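LbaCas13a H328A (C2c2) (Lachnospiraceae bacterium NK4A179, PDB 5WLH) binds CRISPR RNA as a type VI effector and probably cleaves target and bystander RNA once a complementary RNA pairs with the guide. Local coordinates at residues 655-660 against 862-867; 695-700 against 857-862. One frame throughout, in Å; residues are numbered along the deposited sequence.

Contact 1: 655-660 against 862-867; sequences DDLKKL and YAFVLK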
ATOM      1  N   ASP A 655       5.130 -28.837  35.777  1.00 39.29           N
ATOM      2  CA  ASP A 655       6.470 -29.257  35.364  1.00 42.57           C
ATOM      3  C   ASP A 655       6.563 -29.437  33.853  1.00 37.69           C
ATOM      4  O   ASP A 655       7.577 -29.071  33.241  1.00 36.77           O
ATOM      5  CB  ASP A 655       6.852 -30.554  36.076  1.00 50.33           C
ATOM      6  CG  ASP A 655       7.386 -30.314  37.467  1.00 61.83           C
ATOM      7  OD1 ASP A 655       7.741 -29.153  37.784  1.00 65.96           O
ATOM      8  OD2 ASP A 655       7.445 -31.291  38.245  1.00 65.17           O
ATOM      9  N   ASP A 656       5.533 -30.034  33.244  1.00 32.06           N
ATOM     10  CA  ASP A 656       5.478 -30.138  31.789  1.00 30.99           C
ATOM     11  C   ASP A 656       5.418 -28.759  31.145  1.00 30.58           C
ATOM     12  O   ASP A 656       6.078 -28.515  30.126  1.00 31.44           O
ATOM     13  CB  ASP A 656       4.267 -30.957  31.353  1.00 33.22           C
ATOM     14  CG  ASP A 656       4.359 -32.420  31.772  1.00 39.52           C
ATOM     15  OD1 ASP A 656       5.350 -32.799  32.434  1.00 38.78           O
ATOM     16  OD2 ASP A 656       3.433 -33.189  31.422  1.00 40.13           O
ATOM     17  N   LEU A 657       4.626 -27.849  31.724  1.00 32.31           N
ATOM     18  CA  LEU A 657       4.567 -26.480  31.212  1.00 28.63           C
ATOM     19  C   LEU A 657       5.884 -25.751  31.418  1.00 32.05           C
ATOM     20  O   LEU A 657       6.276 -24.922  30.588  1.00 29.98           O
ATOM     21  CB  LEU A 657       3.421 -25.716  31.870  1.00 27.73           C
ATOM     22  CG  LEU A 657       2.039 -26.284  31.535  1.00 28.72           C
ATOM     23  CD1 LEU A 657       0.928 -25.590  32.337  1.00 31.31           C
ATOM     24  CD2 LEU A 657       1.778 -26.201  30.035  1.00 28.97           C
ATOM     25  N   LYS A 658       6.584 -26.038  32.519  1.00 29.27           N
ATOM     26  CA  LYS A 658       7.887 -25.422  32.725  1.00 28.07           C
ATOM     27  C   LYS A 658       8.855 -25.827  31.630  1.00 29.34           C
ATOM     28  O   LYS A 658       9.602 -24.991  31.112  1.00 27.54           O
ATOM     29  CB  LYS A 658       8.459 -25.808  34.093  1.00 33.67           C
ATOM     30  CG  LYS A 658       9.928 -25.383  34.253  1.00 41.25           C
ATOM     31  CD  LYS A 658      10.667 -26.248  35.262  1.00 51.68           C
ATOM     32  CE  LYS A 658      10.340 -25.818  36.668  1.00 56.32           C
ATOM     33  NZ  LYS A 658      10.663 -24.377  36.834  1.00 60.11           N
ATOM     34  N   LYS A 659       8.876 -27.116  31.285  1.00 29.00           N
ATOM     35  CA  LYS A 659       9.734 -27.570  30.199  1.00 30.78           C
ATOM     36  C   LYS A 659       9.427 -26.808  28.920  1.00 28.77           C
ATOM     37  O   LYS A 659      10.339 -26.326  28.238  1.00 26.90           O
ATOM     38  CB  LYS A 659       9.564 -29.072  29.979  1.00 30.26           C
ATOM     39  CG  LYS A 659      10.373 -29.613  28.816  1.00 35.00           C
ATOM     40  CD  LYS A 659       9.501 -29.837  27.604  1.00 39.07           C
ATOM     41  CE  LYS A 659      10.126 -30.814  26.617  1.00 40.84           C
ATOM     42  NZ  LYS A 659      11.359 -30.269  25.977  1.00 37.58           N
ATOM     43  N   LEU A 660       8.141 -26.693  28.585  1.00 27.25           N
ATOM     44  CA  LEU A 660       7.730 -25.943  27.400  1.00 27.83           C
ATOM     45  C   LEU A 660       8.151 -24.479  27.506  1.00 26.94           C
ATOM     46  O   LEU A 660       8.717 -23.917  26.562  1.00 29.66           O
ATOM     47  CB  LEU A 660       6.212 -26.061  27.211  1.00 24.19           C
ATOM     48  CG  LEU A 660       5.596 -25.330  26.005  1.00 25.54           C
ATOM     49  CD1 LEU A 660       6.271 -25.764  24.720  1.00 24.89           C
ATOM     50  CD2 LEU A 660       4.116 -25.611  25.916  1.00 29.42           C
ATOM     51  N   TYR A 862       6.001 -32.831  22.256  1.00 30.61           N
ATOM     52  CA  TYR A 862       5.179 -32.308  23.340  1.00 28.42           C
ATOM     53  C   TYR A 862       4.015 -33.242  23.590  1.00 31.08           C
ATOM     54  O   TYR A 862       2.857 -32.834  23.699  1.00 30.82           O
ATOM     55  CB  TYR A 862       4.732 -30.888  23.017  1.00 32.38           C
ATOM     56  CG  TYR A 862       5.926 -29.958  22.991  1.00 33.52           C
ATOM     57  CD1 TYR A 862       6.661 -29.723  24.144  1.00 33.77           C
ATOM     58  CD2 TYR A 862       6.354 -29.368  21.807  1.00 32.69           C
ATOM     59  CE1 TYR A 862       7.779 -28.901  24.128  1.00 34.36           C
ATOM     60  CE2 TYR A 862       7.468 -28.536  21.777  1.00 30.16           C
ATOM     61  CZ  TYR A 862       8.173 -28.306  22.943  1.00 30.72           C
ATOM     62  OH  TYR A 862       9.274 -27.488  22.934  1.00 32.64           O
ATOM     63  N   ALA A 863       4.345 -34.533  23.706  1.00 32.09           N
ATOM     64  CA  ALA A 863       3.327 -35.573  23.821  1.00 38.09           C
ATOM     65  C   ALA A 863       2.426 -35.353  25.027  1.00 32.02           C
ATOM     66  O   ALA A 863       1.266 -35.783  25.013  1.00 32.38           O
ATOM     67  CB  ALA A 863       3.996 -36.951  23.896  1.00 41.36           C
ATOM     68  N   PHE A 864       2.927 -34.682  26.072  1.00 36.49           N
ATOM     69  CA  PHE A 864       2.078 -34.445  27.233  1.00 34.00           C
ATOM     70  C   PHE A 864       0.836 -33.654  26.863  1.00 34.54           C
ATOM     71  O   PHE A 864      -0.183 -33.753  27.559  1.00 32.04           O
ATOM     72  CB  PHE A 864       2.859 -33.749  28.354  1.00 34.71           C
ATOM     73  CG  PHE A 864       3.141 -32.283  28.117  1.00 36.70           C
ATOM     74  CD1 PHE A 864       2.183 -31.314  28.401  1.00 36.40           C
ATOM     75  CD2 PHE A 864       4.388 -31.874  27.669  1.00 40.63           C
ATOM     76  CE1 PHE A 864       2.453 -29.961  28.199  1.00 38.40           C
ATOM     77  CE2 PHE A 864       4.663 -30.528  27.471  1.00 38.97           C
ATOM     78  CZ  PHE A 864       3.691 -29.576  27.737  1.00 38.82           C
ATOM     79  N   VAL A 865       0.893 -32.902  25.760  1.00 33.43           N
ATOM     80  CA  VAL A 865      -0.260 -32.149  25.283  1.00 34.92           C
ATOM     81  C   VAL A 865      -1.442 -33.070  25.007  1.00 34.15           C
ATOM     82  O   VAL A 865      -2.594 -32.687  25.228  1.00 35.21           O
ATOM     83  CB  VAL A 865       0.141 -31.337  24.029  1.00 36.37           C
ATOM     84  CG1 VAL A 865      -1.076 -30.818  23.299  1.00 42.10           C
ATOM     85  CG2 VAL A 865       1.090 -30.210  24.409  1.00 38.94           C
ATOM     86  N   LEU A 866      -1.184 -34.299  24.547  1.00 39.59           N
ATOM     87  CA  LEU A 866      -2.275 -35.206  24.206  1.00 39.64           C
ATOM     88  C   LEU A 866      -3.053 -35.698  25.419  1.00 41.41           C
ATOM     89  O   LEU A 866      -4.130 -36.272  25.239  1.00 40.86           O
ATOM     90  CB  LEU A 866      -1.750 -36.417  23.433  1.00 43.39           C
ATOM     91  CG  LEU A 866      -0.822 -36.145  22.245  1.00 45.37           C
ATOM     92  CD1 LEU A 866      -0.328 -37.452  21.653  1.00 45.42           C
ATOM     93  CD2 LEU A 866      -1.515 -35.311  21.186  1.00 46.32           C
ATOM     94  N   LYS A 867      -2.564 -35.482  26.639  1.00 40.98           N
ATOM     95  CA  LYS A 867      -3.200 -36.018  27.843  1.00 40.56           C
ATOM     96  C   LYS A 867      -3.559 -34.913  28.832  1.00 37.04           C
ATOM     97  O   LYS A 867      -3.013 -34.854  29.943  1.00 37.62           O
ATOM     98  CB  LYS A 867      -2.292 -37.057  28.494  1.00 44.15           C
ATOM     99  CG  LYS A 867      -2.062 -38.277  27.614  1.00 48.11           C
ATOM    100  CD  LYS A 867      -3.302 -39.155  27.567  1.00 55.63           C
ATOM    101  CE  LYS A 867      -3.396 -39.929  26.258  1.00 61.57           C
ATOM    102  NZ  LYS A 867      -4.160 -39.175  25.220  1.00 63.89           N
TER

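Contact 2: 695-700 against 857-862; sequences DNLGIE and FIKENY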
ATOM      1  N   ASP A 695      -7.190 -38.880  13.576  1.00 51.23           N
ATOM      2  CA  ASP A 695      -6.089 -38.889  12.619  1.00 55.26           C
ATOM      3  C   ASP A 695      -5.055 -37.823  12.954  1.00 52.78           C
ATOM      4  O   ASP A 695      -3.882 -37.958  12.589  1.00 52.41           O
ATOM      5  CB  ASP A 695      -6.622 -38.686  11.203  1.00 58.71           C
ATOM      6  CG  ASP A 695      -7.359 -39.895  10.689  1.00 62.20           C
ATOM      7  OD1 ASP A 695      -6.967 -41.022  11.062  1.00 62.73           O
ATOM      8  OD2 ASP A 695      -8.327 -39.721   9.918  1.00 64.22           O
ATOM      9  N   ASN A 696      -5.467 -36.768  13.649  1.00 49.22           N
ATOM     10  CA  ASN A 696      -4.557 -35.693  14.013  1.00 49.48           C
ATOM     11  C   ASN A 696      -3.986 -35.927  15.404  1.00 49.08           C
ATOM     12  O   ASN A 696      -2.919 -36.531  15.548  1.00 56.43           O
ATOM     13  CB  ASN A 696      -5.278 -34.345  13.928  1.00 47.90           C
ATOM     14  CG  ASN A 696      -5.840 -34.087  12.546  1.00 45.50           C
ATOM     15  OD1 ASN A 696      -5.249 -34.498  11.550  1.00 48.92           O
ATOM     16  ND2 ASN A 696      -6.990 -33.418  12.477  1.00 43.02           N
ATOM     17  N   LEU A 697      -4.690 -35.465  16.433  1.00 39.09           N
ATOM     18  CA  LEU A 697      -4.212 -35.585  17.800  1.00 42.64           C
ATOM     19  C   LEU A 697      -5.079 -36.467  18.683  1.00 42.69           C
ATOM     20  O   LEU A 697      -4.569 -37.025  19.657  1.00 43.07           O
ATOM     21  CB  LEU A 697      -4.110 -34.200  18.452  1.00 41.07           C
ATOM     22  CG  LEU A 697      -3.096 -33.237  17.839  1.00 40.18           C
ATOM     23  CD1 LEU A 697      -3.138 -31.928  18.606  1.00 43.04           C
ATOM     24  CD2 LEU A 697      -1.678 -33.809  17.837  1.00 38.25           C
ATOM     25  N   GLY A 698      -6.367 -36.589  18.385  1.00 43.41           N
ATOM     26  CA  GLY A 698      -7.224 -37.450  19.180  1.00 43.35           C
ATOM     27  C   GLY A 698      -7.394 -36.998  20.611  1.00 40.01           C
ATOM     28  O   GLY A 698      -7.665 -37.825  21.491  1.00 38.37           O
ATOM     29  N   ILE A 699      -7.231 -35.705  20.878  1.00 35.15           N
ATOM     30  CA  ILE A 699      -7.393 -35.211  22.237  1.00 40.06           C
ATOM     31  C   ILE A 699      -8.876 -35.185  22.567  1.00 49.23           C
ATOM     32  O   ILE A 699      -9.677 -34.561  21.861  1.00 52.68           O
ATOM     33  CB  ILE A 699      -6.773 -33.818  22.402  1.00 39.23           C
ATOM     34  CG1 ILE A 699      -5.319 -33.814  21.933  1.00 39.13           C
ATOM     35  CG2 ILE A 699      -6.857 -33.388  23.852  1.00 43.00           C
ATOM     36  CD1 ILE A 699      -4.687 -32.437  21.922  1.00 38.12           C
ATOM     37  N   GLU A 700      -9.257 -35.863  23.642  1.00 53.86           N
ATOM     38  CA  GLU A 700     -10.595 -35.689  24.186  1.00 61.13           C
ATOM     39  C   GLU A 700     -10.475 -35.449  25.678  1.00 59.05           C
ATOM     40  O   GLU A 700      -9.858 -36.242  26.397  1.00 60.37           O
ATOM     41  CB  GLU A 700     -11.505 -36.881  23.877  1.00 68.80           C
ATOM     42  CG  GLU A 700     -12.434 -36.614  22.687  1.00 73.42           C
ATOM     43  CD  GLU A 700     -13.651 -35.751  23.031  1.00 77.76           C
ATOM     44  OE1 GLU A 700     -14.722 -35.978  22.428  1.00 80.66           O
ATOM     45  OE2 GLU A 700     -13.548 -34.844  23.889  1.00 77.74           O
ATOM     46  N   PHE A 857       4.907 -32.636  14.892  1.00 30.92           N
ATOM     47  CA  PHE A 857       5.852 -32.021  15.820  1.00 30.60           C
ATOM     48  C   PHE A 857       5.355 -32.108  17.258  1.00 29.83           C
ATOM     49  O   PHE A 857       6.134 -32.381  18.183  1.00 33.51           O
ATOM     50  CB  PHE A 857       6.069 -30.554  15.416  1.00 26.54           C
ATOM     51  CG  PHE A 857       6.986 -29.787  16.329  1.00 27.81           C
ATOM     52  CD1 PHE A 857       8.358 -29.999  16.297  1.00 30.94           C
ATOM     53  CD2 PHE A 857       6.483 -28.827  17.191  1.00 30.79           C
ATOM     54  CE1 PHE A 857       9.201 -29.282  17.109  1.00 28.47           C
ATOM     55  CE2 PHE A 857       7.331 -28.103  18.015  1.00 28.18           C
ATOM     56  CZ  PHE A 857       8.696 -28.340  17.973  1.00 25.37           C
ATOM     57  N   ILE A 858       4.068 -31.833  17.466  1.00 27.44           N
ATOM     58  CA  ILE A 858       3.477 -31.923  18.799  1.00 28.34           C
ATOM     59  C   ILE A 858       3.573 -33.356  19.320  1.00 30.09           C
ATOM     60  O   ILE A 858       4.032 -33.602  20.443  1.00 31.61           O
ATOM     61  CB  ILE A 858       2.018 -31.429  18.761  1.00 31.79           C
ATOM     62  CG1 ILE A 858       1.972 -29.930  18.442  1.00 30.76           C
ATOM     63  CG2 ILE A 858       1.313 -31.715  20.074  1.00 33.53           C
ATOM     64  CD1 ILE A 858       2.502 -29.057  19.548  1.00 31.30           C
ATOM     65  N   LYS A 859       3.151 -34.320  18.499  1.00 32.90           N
ATOM     66  CA  LYS A 859       3.197 -35.726  18.898  1.00 38.16           C
ATOM     67  C   LYS A 859       4.619 -36.173  19.220  1.00 41.33           C
ATOM     68  O   LYS A 859       4.828 -36.969  20.146  1.00 42.27           O
ATOM     69  CB  LYS A 859       2.597 -36.598  17.790  1.00 37.27           C
ATOM     70  CG  LYS A 859       1.071 -36.661  17.812  1.00 44.63           C
ATOM     71  CD  LYS A 859       0.498 -37.355  16.571  1.00 49.67           C
ATOM     72  CE  LYS A 859       0.432 -36.402  15.378  1.00 54.56           C
ATOM     73  NZ  LYS A 859      -0.521 -36.824  14.307  1.00 53.37           N
ATOM     74  N   GLU A 860       5.610 -35.657  18.493  1.00 36.54           N
ATOM     75  CA  GLU A 860       6.981 -36.092  18.707  1.00 40.02           C
ATOM     76  C   GLU A 860       7.610 -35.427  19.924  1.00 39.71           C
ATOM     77  O   GLU A 860       8.365 -36.070  20.660  1.00 41.10           O
ATOM     78  CB  GLU A 860       7.817 -35.807  17.460  1.00 47.28           C
ATOM     79  CG  GLU A 860       7.609 -36.805  16.335  1.00 58.02           C
ATOM     80  CD  GLU A 860       8.153 -38.180  16.674  1.00 66.26           C
ATOM     81  OE1 GLU A 860       9.141 -38.258  17.441  1.00 68.23           O
ATOM     82  OE2 GLU A 860       7.589 -39.180  16.175  1.00 68.00           O
ATOM     83  N   ASN A 861       7.320 -34.146  20.155  1.00 33.65           N
ATOM     84  CA  ASN A 861       8.093 -33.357  21.105  1.00 30.69           C
ATOM     85  C   ASN A 861       7.324 -32.920  22.337  1.00 31.47           C
ATOM     86  O   ASN A 861       7.949 -32.645  23.369  1.00 33.38           O
ATOM     87  CB  ASN A 861       8.654 -32.105  20.416  1.00 34.57           C
ATOM     88  CG  ASN A 861       9.614 -32.442  19.306  1.00 39.16           C
ATOM     89  OD1 ASN A 861      10.818 -32.552  19.533  1.00 45.45           O
ATOM     90  ND2 ASN A 861       9.093 -32.609  18.098  1.00 38.10           N
ATOM     91  N   TYR A 862       6.001 -32.831  22.256  1.00 30.61           N
ATOM     92  CA  TYR A 862       5.179 -32.308  23.340  1.00 28.42           C
ATOM     93  C   TYR A 862       4.015 -33.242  23.590  1.00 31.08           C
ATOM     94  O   TYR A 862       2.857 -32.834  23.699  1.00 30.82           O
ATOM     95  CB  TYR A 862       4.732 -30.888  23.017  1.00 32.38           C
ATOM     96  CG  TYR A 862       5.926 -29.958  22.991  1.00 33.52           C
ATOM     97  CD1 TYR A 862       6.661 -29.723  24.144  1.00 33.77           C
ATOM     98  CD2 TYR A 862       6.354 -29.368  21.807  1.00 32.69           C
ATOM     99  CE1 TYR A 862       7.779 -28.901  24.128  1.00 34.36           C
ATOM    100  CE2 TYR A 862       7.468 -28.536  21.777  1.00 30.16           C
ATOM    101  CZ  TYR A 862       8.173 -28.306  22.943  1.00 30.72           C
ATOM    102  OH  TYR A 862       9.274 -27.488  22.934  1.00 32.64           O
TER

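Contact 1: 655-660 against 862-867
Asp656 and Phe864 open a contact in which one flank of helix 654-665 receives two aromatic rings from the loop that follows helix 843-861, a helix-to-loop packing in the mainly helical body of this Cas13a protein. The methylene of Asp656 makes a CH-pi contact, its CB lying 3.5 Å from the centroid of the Phe864 ring and 7° off the ring normal. The Asp656 side chain runs antiparallel to that of Phe864, so its carboxylate lies back over the root of the ring, its plane turned 49° from the ring plane; OD2 of Asp656 comes to 3.2 Å from CB of Phe864. That ring can reach the helix because its CG is held between the backbone N and the carbonyl carbon (chi1 75°). The other face of the ring is covered by Val865 CG2 of its own segment, offset toward the rim, so the phenyl group is sandwiched. One residue on, Leu657 adds a looser touch, CD2 lying 4.2 Å from CE1 of Phe864, and it also packs on Phe643. Lys659 lays its aliphatic part obliquely beside the Tyr862 ring, while its ammonium group makes a salt bridge with Asp663, whose OD2 is also hydrogen-bonded to the phenol OH of Tyr862. Leu660 is shared between the two rings. Its CB stands at the edge of Phe864, while across the face of Tyr862 its methyl CD1 sits 3.5 Å from CE1, displaced toward the rim of the ring.

Contact 2: 695-700 against 857-862
Lys859 sets out from its helix with CG anti to the carbonyl carbon (chi1 -82°), runs extended through chi2 and bends at chi3 (-81°), a course that brings its ammonium group to the backbone carbonyl of Asn696. Leu697 meets the lysine chain with its CD2 branch. The contact illustrates how one long side chain at the C-terminal end of a helix can tie down an irregular loop. The bond from Lys859 NZ to Asn696 O is short at 2.7 Å, and the donor is tilted 22° from the carbonyl plane. The carbonyl of Asp695 is a more distant neighbour, its O lying 3.9 Å from Lys859 NZ. Nearer the helix than the ammonium group, the Leu697 side chain runs at a slant to the lysine chain, CD2 lying 4.0 Å from CG of Lys859, so the same chain offers a polar tip to the loop backbone and an aliphatic stem to the leucine. Ile858 extends the apolar part more loosely, with its CG2 4.3 Å from Leu697 CD2. Within the helix end, Phe857 O accepts from both the backbone N and the side-chain ND2 of Asn861, the latter lying in the carbonyl plane at 3.0 Å from that oxygen. Asn696 ND2 also ties the loop back to the preceding helix 687-692, by a hydrogen bond to Leu690 O. Residues 695-700 lie in the loop that connects helices 687-692 and 709-732, and rest against helix 843-861, while Phe724 and Ile727 of helix 709-732 receive Leu697 and Ile858 respectively.

In the fold
From the N terminus, the chain first reaches helix 654-665, then passes helix 687-692 to the loop 695-700, and only much later returns through helix 843-861. The final residues of that helix close contact 2 over 157 residues; the loop immediately after it closes contact 1 over 202, so contact 2 is nested within contact 1. Tyr862 ends one segment and begins the other, and of the two contacts it takes part in contact 1; their centres lie 11 Å apart. They also touch directly, Leu866 CD2 lying 3.7 Å from Leu697 CD2. Helix 709-732, which lies between the two halves in sequence, packs against both contacts, which draws two distant regions of the chain into one helical cluster.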